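Local coordinates for protein aldehyde dehydrogenase (Burkholderia cenocepacia, PDB 4O6R) that probably oxidises aldehydes to carboxylic acids with NAD+ or NADP+ as cofactor, and binds adenosine monophosphate, at residues S293-H298 with A304-F309; G260-F265 with N275-A280; T397-G402 with L408-A413. One frame throughout, in Å; residues are numbered along the deposited sequence.

In the fold
The three contacts pack helices against one seven-stranded sheet. Its strands 395-401, 294-298 and 261-264 are parallel neighbours in that order. Contacts 1 and 2 lie about 8 Å apart, centre to centre, and bring helices 302-315 and 270-282 to one face. Contact 3 brings helix 404-411 to the other face. The centre of contact 3 is about 12 Å from each of the other two centres. Arg294 O to Asn262 N (2.7 Å) joins the strands of contacts 1 and 2. Leu297 N to Leu399 O (2.8 Å) joins those of contacts 1 and 3. Arg294 also reaches through NH1 to Ile410 O in contact 3 (2.8 Å). All three lie away from the AMP pocket, whose residues fall between 153 and 241.

Contact 1: residues S293-H298 with A304-F309; sequences SRLVLH and AFLERF
Leu295 and Leu297 of strand 294-298 meet Phe305, Leu306 and Phe309 of helix 302-315. The helix packs on one face of the parallel part of a seven-stranded alpha/beta sheet, probably in the catalytic domain of the aldehyde dehydrogenase fold. The axes of the two short segments approach to 10.1 Å and run at 135°, so the helix heads roughly back against the strand. The contact is buried and wholly apolar. Leu295 comes first along the strand. Its CG is anti to the backbone N (chi1 -179°), and the side chain comes from the opposite direction to both phenylalanines. One methyl does the touching. CD2 sits 3.6 Å from Phe305 CE1 and 3.8 Å from Phe309 CE2, meeting each ring obliquely. It thus touches two rings one helical turn apart. Val296 faces the other side of the sheet, where it packs on Phe401. Leu297 points back to the helix, as the alternation of a strand requires. Its two methyls divide the work. Leu297 CD1 lies mainly on Leu306, 3.8 Å from Leu306 CG, and also brushes Phe305. Outside the two segments, Phe305 also packs on Val264 and on Ala277 of helix 270-282, and Phe309 packs on Ala277. The two helices therefore share one apolar layer over the sheet. The Leu297 side chain crosses that of Phe305 at about a right angle. Its CD2 makes a CH-pi contact over the ring face, 3.9 Å from the centroid and only 9° off the ring normal.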
loop_
_atom_site.group_PDB
_atom_site.type_symbol
_atom_site.label_atom_id
_atom_site.label_comp_id
_atom_site.label_asym_id
_atom_site.label_seq_id
_atom_site.Cartn_x
_atom_site.Cartn_y
_atom_site.Cartn_z
ATOM N N SER A 293 26.592 -22.021 2.814
ATOM C CA SER A 293 27.445 -23.011 3.505
ATOM C C SER A 293 27.169 -24.473 3.154
ATOM O O SER A 293 27.932 -25.366 3.589
ATOM C CB SER A 293 27.360 -22.838 5.026
ATOM O OG SER A 293 25.997 -22.822 5.478
ATOM N N ARG A 294 26.096 -24.720 2.426
ATOM C CA ARG A 294 25.822 -26.029 1.887
ATOM C C ARG A 294 25.721 -25.939 0.397
ATOM O O ARG A 294 24.789 -25.330 -0.128
ATOM C CB ARG A 294 24.514 -26.618 2.446
ATOM C CG ARG A 294 24.584 -26.855 3.944
ATOM C CD ARG A 294 23.312 -27.530 4.481
ATOM N NE ARG A 294 22.168 -26.624 4.407
ATOM C CZ ARG A 294 20.923 -26.980 4.054
ATOM N NH1 ARG A 294 20.599 -28.256 3.807
ATOM N NH2 ARG A 294 19.984 -26.040 3.969
ATOM N N LEU A 295 26.663 -26.579 -0.297
ATOM C CA LEU A 295 26.668 -26.573 -1.735
ATOM C C LEU A 295 26.059 -27.880 -2.147
ATOM O O LEU A 295 26.573 -28.946 -1.801
ATOM C CB LEU A 295 28.092 -26.388 -2.229
ATOM C CG LEU A 295 28.311 -26.329 -3.714
ATOM C CD1 LEU A 295 27.689 -25.075 -4.275
ATOM C CD2 LEU A 295 29.793 -26.406 -4.007
ATOM N N VAL A 296 24.905 -27.801 -2.795
ATOM C CA VAL A 296 24.061 -28.940 -3.049
ATOM C C VAL A 296 24.077 -29.151 -4.566
ATOM O O VAL A 296 23.452 -28.384 -5.309
ATOM C CB VAL A 296 22.619 -28.707 -2.543
ATOM C CG1 VAL A 296 21.764 -29.933 -2.833
ATOM C CG2 VAL A 296 22.603 -28.389 -1.055
ATOM N N LEU A 297 24.809 -30.164 -5.032
ATOM C CA LEU A 297 25.159 -30.276 -6.452
ATOM C C LEU A 297 24.490 -31.466 -7.114
ATOM O O LEU A 297 24.509 -32.569 -6.571
ATOM C CB LEU A 297 26.666 -30.476 -6.604
ATOM C CG LEU A 297 27.540 -29.369 -6.030
ATOM C CD1 LEU A 297 28.989 -29.782 -6.157
ATOM C CD2 LEU A 297 27.312 -28.048 -6.764
ATOM N N HIS A 298 23.919 -31.244 -8.292
ATOM C CA HIS A 298 23.332 -32.324 -9.044
ATOM C C HIS A 298 24.435 -33.320 -9.420
ATOM O O HIS A 298 25.514 -32.930 -9.850
ATOM C CB HIS A 298 22.648 -31.823 -10.313
ATOM C CG HIS A 298 21.790 -32.858 -10.960
ATOM N ND1 HIS A 298 22.307 -33.825 -11.785
ATOM C CD2 HIS A 298 20.478 -33.141 -10.832
ATOM C CE1 HIS A 298 21.346 -34.643 -12.178
ATOM N NE2 HIS A 298 20.220 -34.242 -11.621
ATOM N N ALA A 304 32.524 -32.233 -12.086
ATOM C CA ALA A 304 32.966 -31.140 -12.935
ATOM C C ALA A 304 33.035 -29.801 -12.172
ATOM O O ALA A 304 34.072 -29.115 -12.188
ATOM C CB ALA A 304 32.030 -31.005 -14.124
ATOM N N PHE A 305 31.947 -29.478 -11.488
ATOM C CA PHE A 305 31.856 -28.292 -10.668
ATOM C C PHE A 305 32.969 -28.254 -9.611
ATOM O O PHE A 305 33.678 -27.257 -9.473
ATOM C CB PHE A 305 30.515 -28.276 -9.979
ATOM C CG PHE A 305 30.210 -26.974 -9.279
ATOM C CD1 PHE A 305 30.818 -26.662 -8.072
ATOM C CD2 PHE A 305 29.302 -26.077 -9.827
ATOM C CE1 PHE A 305 30.544 -25.469 -7.426
ATOM C CE2 PHE A 305 29.037 -24.888 -9.188
ATOM C CZ PHE A 305 29.642 -24.585 -7.991
ATOM N N LEU A 306 33.125 -29.357 -8.884
ATOM C CA LEU A 306 34.084 -29.390 -7.798
ATOM C C LEU A 306 35.511 -29.246 -8.283
ATOM O O LEU A 306 36.297 -28.583 -7.643
ATOM C CB LEU A 306 33.913 -30.652 -6.968
ATOM C CG LEU A 306 32.630 -30.697 -6.127
ATOM C CD1 LEU A 306 32.411 -32.086 -5.563
ATOM C CD2 LEU A 306 32.677 -29.653 -5.000
ATOM N N GLU A 307 35.859 -29.844 -9.416
ATOM C CA GLU A 307 37.223 -29.711 -9.881
ATOM C C GLU A 307 37.576 -28.245 -10.112
ATOM O O GLU A 307 38.680 -27.784 -9.738
ATOM C CB GLU A 307 37.461 -30.539 -11.138
ATOM C CG GLU A 307 38.916 -30.593 -11.543
ATOM C CD GLU A 307 39.143 -31.466 -12.761
ATOM O OE1 GLU A 307 38.137 -31.899 -13.380
ATOM O OE2 GLU A 307 40.322 -31.699 -13.111
ATOM N N ARG A 308 36.650 -27.502 -10.711
ATOM C CA ARG A 308 36.888 -26.092 -10.952
ATOM C C ARG A 308 36.778 -25.249 -9.658
ATOM O O ARG A 308 37.574 -24.362 -9.423
ATOM C CB ARG A 308 35.919 -25.578 -12.025
ATOM C CG ARG A 308 36.266 -26.148 -13.398
ATOM C CD ARG A 308 35.100 -26.068 -14.342
ATOM N NE ARG A 308 34.842 -24.683 -14.724
ATOM C CZ ARG A 308 33.877 -24.297 -15.550
ATOM N NH1 ARG A 308 33.008 -25.164 -16.044
ATOM N NH2 ARG A 308 33.740 -23.024 -15.825
ATOM N N PHE A 309 35.790 -25.556 -8.844
ATOM C CA PHE A 309 35.533 -24.839 -7.592
ATOM C C PHE A 309 36.655 -25.009 -6.569
ATOM O O PHE A 309 37.076 -24.024 -5.932
ATOM C CB PHE A 309 34.204 -25.319 -7.013
ATOM C CG PHE A 309 33.797 -24.648 -5.730
ATOM C CD1 PHE A 309 33.611 -23.291 -5.668
ATOM C CD2 PHE A 309 33.555 -25.395 -4.616
ATOM C CE1 PHE A 309 33.229 -22.670 -4.486
ATOM C CE2 PHE A 309 33.143 -24.800 -3.429
ATOM C CZ PHE A 309 32.996 -23.445 -3.357
#

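Contact 2: residues G260-F265 with N275-A280; sequences GANIVF and NGAAWA
Asn262 of strand 261-264 brings its amide nitrogen against Ala277 and Ala280 of helix 270-282. CG is anti to the backbone N (chi1 -177°), which extends the amide toward the helix. ND2 leads. It lies 3.5 Å from Ala277 CA and 4.1 Å from Ala280 CB, so the nitrogen rests against the helix surface between two alanines one turn apart. The small methyls let a polar side chain come this close to the helix. Neither alanine can bond to the amide through its side chain, and a water supplies the link. Asn262 ND2 donates to this water at 2.9 Å. The water in turn donates to Ala277 O at 3.0 Å. The other end of the amide is held too, since Asn262 OD1 accepts a hydrogen bond from Trp423 NE1. Both ends of this buried group therefore have partners, which fix how it is turned. Ala278, pointing away from the strand, packs on Phe494 of a second subunit, and Trp279 meets His493 of that subunit edge to face. The helix thus lies between sheet and subunit interface. Strand 261-264, helix 270-282 and strand 294-298 form a beta-alpha-beta crossover, which joins neighbouring parallel strands of the sheet.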
loop_
_atom_site.group_PDB
_atom_site.type_symbol
_atom_site.label_atom_id
_atom_site.label_comp_id
_atom_site.label_asym_id
_atom_site.label_seq_id
_atom_site.Cartn_x
_atom_site.Cartn_y
_atom_site.Cartn_z
ATOM N N GLY A 260 22.624 -21.899 4.874
ATOM C CA GLY A 260 22.093 -21.668 3.539
ATOM C C GLY A 260 22.439 -22.735 2.506
ATOM O O GLY A 260 23.627 -23.053 2.316
ATOM N N ALA A 261 21.417 -23.315 1.864
ATOM C CA ALA A 261 21.663 -24.168 0.713
ATOM C C ALA A 261 21.926 -23.318 -0.522
ATOM O O ALA A 261 21.270 -22.276 -0.746
ATOM C CB ALA A 261 20.480 -25.080 0.457
ATOM N N ASN A 262 22.870 -23.772 -1.323
ATOM C CA ASN A 262 23.197 -23.162 -2.621
ATOM C C ASN A 262 23.164 -24.300 -3.624
ATOM O O ASN A 262 24.092 -25.098 -3.659
ATOM C CB ASN A 262 24.570 -22.517 -2.517
ATOM C CG ASN A 262 24.981 -21.796 -3.787
ATOM O OD1 ASN A 262 24.162 -21.551 -4.668
ATOM N ND2 ASN A 262 26.262 -21.438 -3.873
ATOM N N ILE A 263 22.045 -24.445 -4.345
ATOM C CA ILE A 263 21.741 -25.641 -5.106
ATOM C C ILE A 263 22.100 -25.409 -6.575
ATOM O O ILE A 263 21.675 -24.426 -7.173
ATOM C CB ILE A 263 20.231 -25.992 -5.018
ATOM C CG1 ILE A 263 19.748 -26.045 -3.572
ATOM C CG2 ILE A 263 19.935 -27.310 -5.718
ATOM C CD1 ILE A 263 18.236 -26.046 -3.404
ATOM N N VAL A 264 22.882 -26.313 -7.151
ATOM C CA VAL A 264 23.273 -26.210 -8.535
ATOM C C VAL A 264 22.668 -27.372 -9.315
ATOM O O VAL A 264 23.032 -28.550 -9.143
ATOM C CB VAL A 264 24.806 -26.171 -8.677
ATOM C CG1 VAL A 264 25.240 -26.010 -10.124
ATOM C CG2 VAL A 264 25.364 -25.055 -7.807
ATOM N N PHE A 265 21.759 -27.023 -10.207
ATOM C CA PHE A 265 21.120 -27.985 -11.074
ATOM C C PHE A 265 21.964 -28.295 -12.314
ATOM O O PHE A 265 22.918 -27.585 -12.647
ATOM C CB PHE A 265 19.722 -27.504 -11.456
ATOM C CG PHE A 265 18.735 -27.632 -10.349
ATOM C CD1 PHE A 265 18.048 -28.822 -10.149
ATOM C CD2 PHE A 265 18.517 -26.580 -9.473
ATOM C CE1 PHE A 265 17.155 -28.947 -9.089
ATOM C CE2 PHE A 265 17.617 -26.687 -8.431
ATOM C CZ PHE A 265 16.936 -27.880 -8.225
ATOM N N ASN A 275 31.599 -19.293 -9.719
ATOM C CA ASN A 275 31.917 -17.982 -9.156
ATOM C C ASN A 275 30.941 -17.583 -8.070
ATOM O O ASN A 275 31.352 -17.056 -7.024
ATOM C CB ASN A 275 31.984 -16.910 -10.248
ATOM C CG ASN A 275 33.257 -17.001 -11.059
ATOM O OD1 ASN A 275 33.228 -17.278 -12.271
ATOM N ND2 ASN A 275 34.378 -16.765 -10.420
ATOM N N GLY A 276 29.660 -17.883 -8.289
ATOM C CA GLY A 276 28.637 -17.582 -7.312
ATOM C C GLY A 276 28.856 -18.306 -6.003
ATOM O O GLY A 276 28.683 -17.720 -4.935
ATOM N N ALA A 277 29.198 -19.588 -6.102
ATOM C CA ALA A 277 29.469 -20.423 -4.909
ATOM C C ALA A 277 30.643 -19.901 -4.105
ATOM O O ALA A 277 30.585 -19.863 -2.858
ATOM C CB ALA A 277 29.726 -21.866 -5.314
ATOM N N ALA A 278 31.690 -19.471 -4.802
ATOM C CA ALA A 278 32.876 -18.951 -4.120
ATOM C C ALA A 278 32.571 -17.647 -3.379
ATOM O O ALA A 278 32.916 -17.501 -2.196
ATOM C CB ALA A 278 34.025 -18.797 -5.093
ATOM N N TRP A 279 31.896 -16.719 -4.054
ATOM C CA TRP A 279 31.378 -15.530 -3.413
ATOM C C TRP A 279 30.515 -15.880 -2.200
ATOM O O TRP A 279 30.655 -15.284 -1.131
ATOM C CB TRP A 279 30.582 -14.700 -4.438
ATOM C CG TRP A 279 29.538 -13.806 -3.895
ATOM C CD1 TRP A 279 28.180 -14.010 -3.922
ATOM C CD2 TRP A 279 29.739 -12.537 -3.267
ATOM N NE1 TRP A 279 27.541 -12.953 -3.344
ATOM C CE2 TRP A 279 28.470 -12.043 -2.915
ATOM C CE3 TRP A 279 30.879 -11.777 -2.955
ATOM C CZ2 TRP A 279 28.295 -10.820 -2.262
ATOM C CZ3 TRP A 279 30.714 -10.558 -2.307
ATOM C CH2 TRP A 279 29.437 -10.087 -1.965
ATOM N N ALA A 280 29.603 -16.839 -2.372
ATOM C CA ALA A 280 28.590 -17.085 -1.375
ATOM C C ALA A 280 29.159 -17.570 -0.056
ATOM O O ALA A 280 28.570 -17.281 1.007
ATOM C CB ALA A 280 27.563 -18.088 -1.898
HETATM O O HOH W 1 28.415 -21.752 -1.890
#

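Contact 3: residues T397-G402 with L408-A413; sequences TVLRFG and LAIANA
Ile410 has CG1 anti to its own carbonyl carbon (chi1 -68°) and CG2 anti to its backbone N, and this sends two branches to different parts of strand 395-401. The CG2 methyl meets Leu399. The two side chains cross obliquely, and Leu399 CD1 lies 3.6 Å from Ile410 CG2. The longer branch reaches further along the strand. Its CD1 sits 3.7 Å from Arg400 O and 4.0 Å from Phe401 CB. Phe401 offers only the base of its side chain here. Its chi1 of 71° places the ring between the backbone N and the carbonyl carbon and leads it away from Ile410. The ring instead meets His298 and Phe265 edge to face. The Arg400 side chain leaves on the other face of the sheet, where it forms salt bridges with Glu378, Glu299 and Asp303. Strand 395-401, helix 404-411 and the parallel strand 421-423 form a beta-alpha-beta crossover. It passes over strands 294-298 and 261-264, and Ile410 also packs on Val296. Within these two segments, the one polar atom near the Ile410 side chain is Arg400 O, so dispersion and the burial of apolar surface hold them together here.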
loop_
_atom_site.group_PDB
_atom_site.type_symbol
_atom_site.label_atom_id
_atom_site.label_comp_id
_atom_site.label_asym_id
_atom_site.label_seq_id
_atom_site.Cartn_x
_atom_site.Cartn_y
_atom_site.Cartn_z
ATOM N N THR A 397 30.113 -27.208 2.954
ATOM C CA THR A 397 29.793 -28.617 2.958
ATOM C C THR A 397 29.027 -28.994 1.692
ATOM O O THR A 397 28.021 -28.369 1.359
ATOM C CB THR A 397 28.982 -28.986 4.193
ATOM O OG1 THR A 397 29.732 -28.610 5.364
ATOM C CG2 THR A 397 28.694 -30.499 4.208
ATOM N N VAL A 398 29.542 -30.012 0.997
ATOM C CA VAL A 398 28.997 -30.428 -0.281
ATOM C C VAL A 398 28.163 -31.667 -0.113
ATOM O O VAL A 398 28.598 -32.649 0.532
ATOM C CB VAL A 398 30.090 -30.732 -1.296
ATOM C CG1 VAL A 398 29.491 -30.958 -2.687
ATOM C CG2 VAL A 398 31.098 -29.608 -1.343
ATOM N N LEU A 399 26.993 -31.624 -0.748
ATOM C CA LEU A 399 26.051 -32.722 -0.802
ATOM C C LEU A 399 25.599 -32.871 -2.267
ATOM O O LEU A 399 25.617 -31.894 -3.020
ATOM C CB LEU A 399 24.837 -32.400 0.073
ATOM C CG LEU A 399 25.090 -32.212 1.576
ATOM C CD1 LEU A 399 23.962 -31.473 2.248
ATOM C CD2 LEU A 399 25.334 -33.551 2.224
ATOM N N ARG A 400 25.225 -34.081 -2.670
ATOM C CA ARG A 400 24.786 -34.341 -4.030
ATOM C C ARG A 400 23.327 -34.805 -4.046
ATOM O O ARG A 400 22.838 -35.337 -3.053
ATOM C CB ARG A 400 25.669 -35.423 -4.673
ATOM C CG ARG A 400 27.121 -35.004 -4.765
ATOM C CD ARG A 400 27.950 -36.068 -5.429
ATOM N NE ARG A 400 29.365 -35.779 -5.349
ATOM C CZ ARG A 400 30.228 -36.081 -6.305
ATOM N NH1 ARG A 400 29.817 -36.656 -7.430
ATOM N NH2 ARG A 400 31.501 -35.752 -6.145
ATOM N N PHE A 401 22.670 -34.619 -5.188
ATOM C CA PHE A 401 21.285 -35.037 -5.382
ATOM C C PHE A 401 21.017 -35.436 -6.804
ATOM O O PHE A 401 21.808 -35.138 -7.701
ATOM C CB PHE A 401 20.318 -33.909 -4.989
ATOM C CG PHE A 401 20.317 -32.729 -5.943
ATOM C CD1 PHE A 401 21.283 -31.738 -5.837
ATOM C CD2 PHE A 401 19.382 -32.627 -6.967
ATOM C CE1 PHE A 401 21.288 -30.644 -6.695
ATOM C CE2 PHE A 401 19.375 -31.539 -7.824
ATOM C CZ PHE A 401 20.335 -30.542 -7.689
ATOM N N GLY A 402 19.880 -36.102 -7.000
ATOM C CA GLY A 402 19.500 -36.646 -8.299
ATOM C C GLY A 402 18.136 -36.273 -8.870
ATOM O O GLY A 402 17.920 -36.526 -10.051
ATOM N N LEU A 408 15.224 -30.397 -2.784
ATOM C CA LEU A 408 14.326 -29.688 -1.886
ATOM C C LEU A 408 14.388 -30.283 -0.501
ATOM O O LEU A 408 14.457 -29.555 0.485
ATOM C CB LEU A 408 12.879 -29.784 -2.374
ATOM C CG LEU A 408 11.846 -29.078 -1.507
ATOM C CD1 LEU A 408 12.208 -27.586 -1.461
ATOM C CD2 LEU A 408 10.478 -29.338 -2.116
ATOM N N ALA A 409 14.351 -31.612 -0.434
ATOM C CA ALA A 409 14.420 -32.295 0.852
ATOM C C ALA A 409 15.725 -31.918 1.564
ATOM O O ALA A 409 15.712 -31.575 2.749
ATOM C CB ALA A 409 14.271 -33.813 0.690
ATOM N N ILE A 410 16.839 -31.943 0.853
ATOM C CA ILE A 410 18.115 -31.533 1.442
ATOM C C ILE A 410 18.049 -30.069 1.909
ATOM O O ILE A 410 18.409 -29.765 3.044
ATOM C CB ILE A 410 19.290 -31.748 0.466
ATOM C CG1 ILE A 410 19.513 -33.236 0.242
ATOM C CG2 ILE A 410 20.574 -31.114 0.965
ATOM C CD1 ILE A 410 20.392 -33.564 -0.959
ATOM N N ALA A 411 17.578 -29.184 1.038
ATOM C CA ALA A 411 17.519 -27.775 1.344
ATOM C C ALA A 411 16.821 -27.538 2.664
ATOM O O ALA A 411 17.262 -26.714 3.452
ATOM C CB ALA A 411 16.824 -26.979 0.233
ATOM N N ASN A 412 15.710 -28.248 2.865
ATOM C CA ASN A 412 14.854 -28.037 4.018
ATOM C C ASN A 412 15.190 -28.929 5.213
ATOM O O ASN A 412 14.448 -28.897 6.194
ATOM C CB ASN A 412 13.379 -28.219 3.620
ATOM C CG ASN A 412 12.851 -27.054 2.778
ATOM O OD1 ASN A 412 13.474 -25.981 2.681
ATOM N ND2 ASN A 412 11.713 -27.257 2.174
ATOM N N ALA A 413 16.315 -29.664 5.161
ATOM C CA ALA A 413 16.663 -30.657 6.204
ATOM C C ALA A 413 17.351 -30.109 7.464
ATOM O O ALA A 413 17.668 -30.898 8.381
ATOM C CB ALA A 413 17.539 -31.767 5.604
#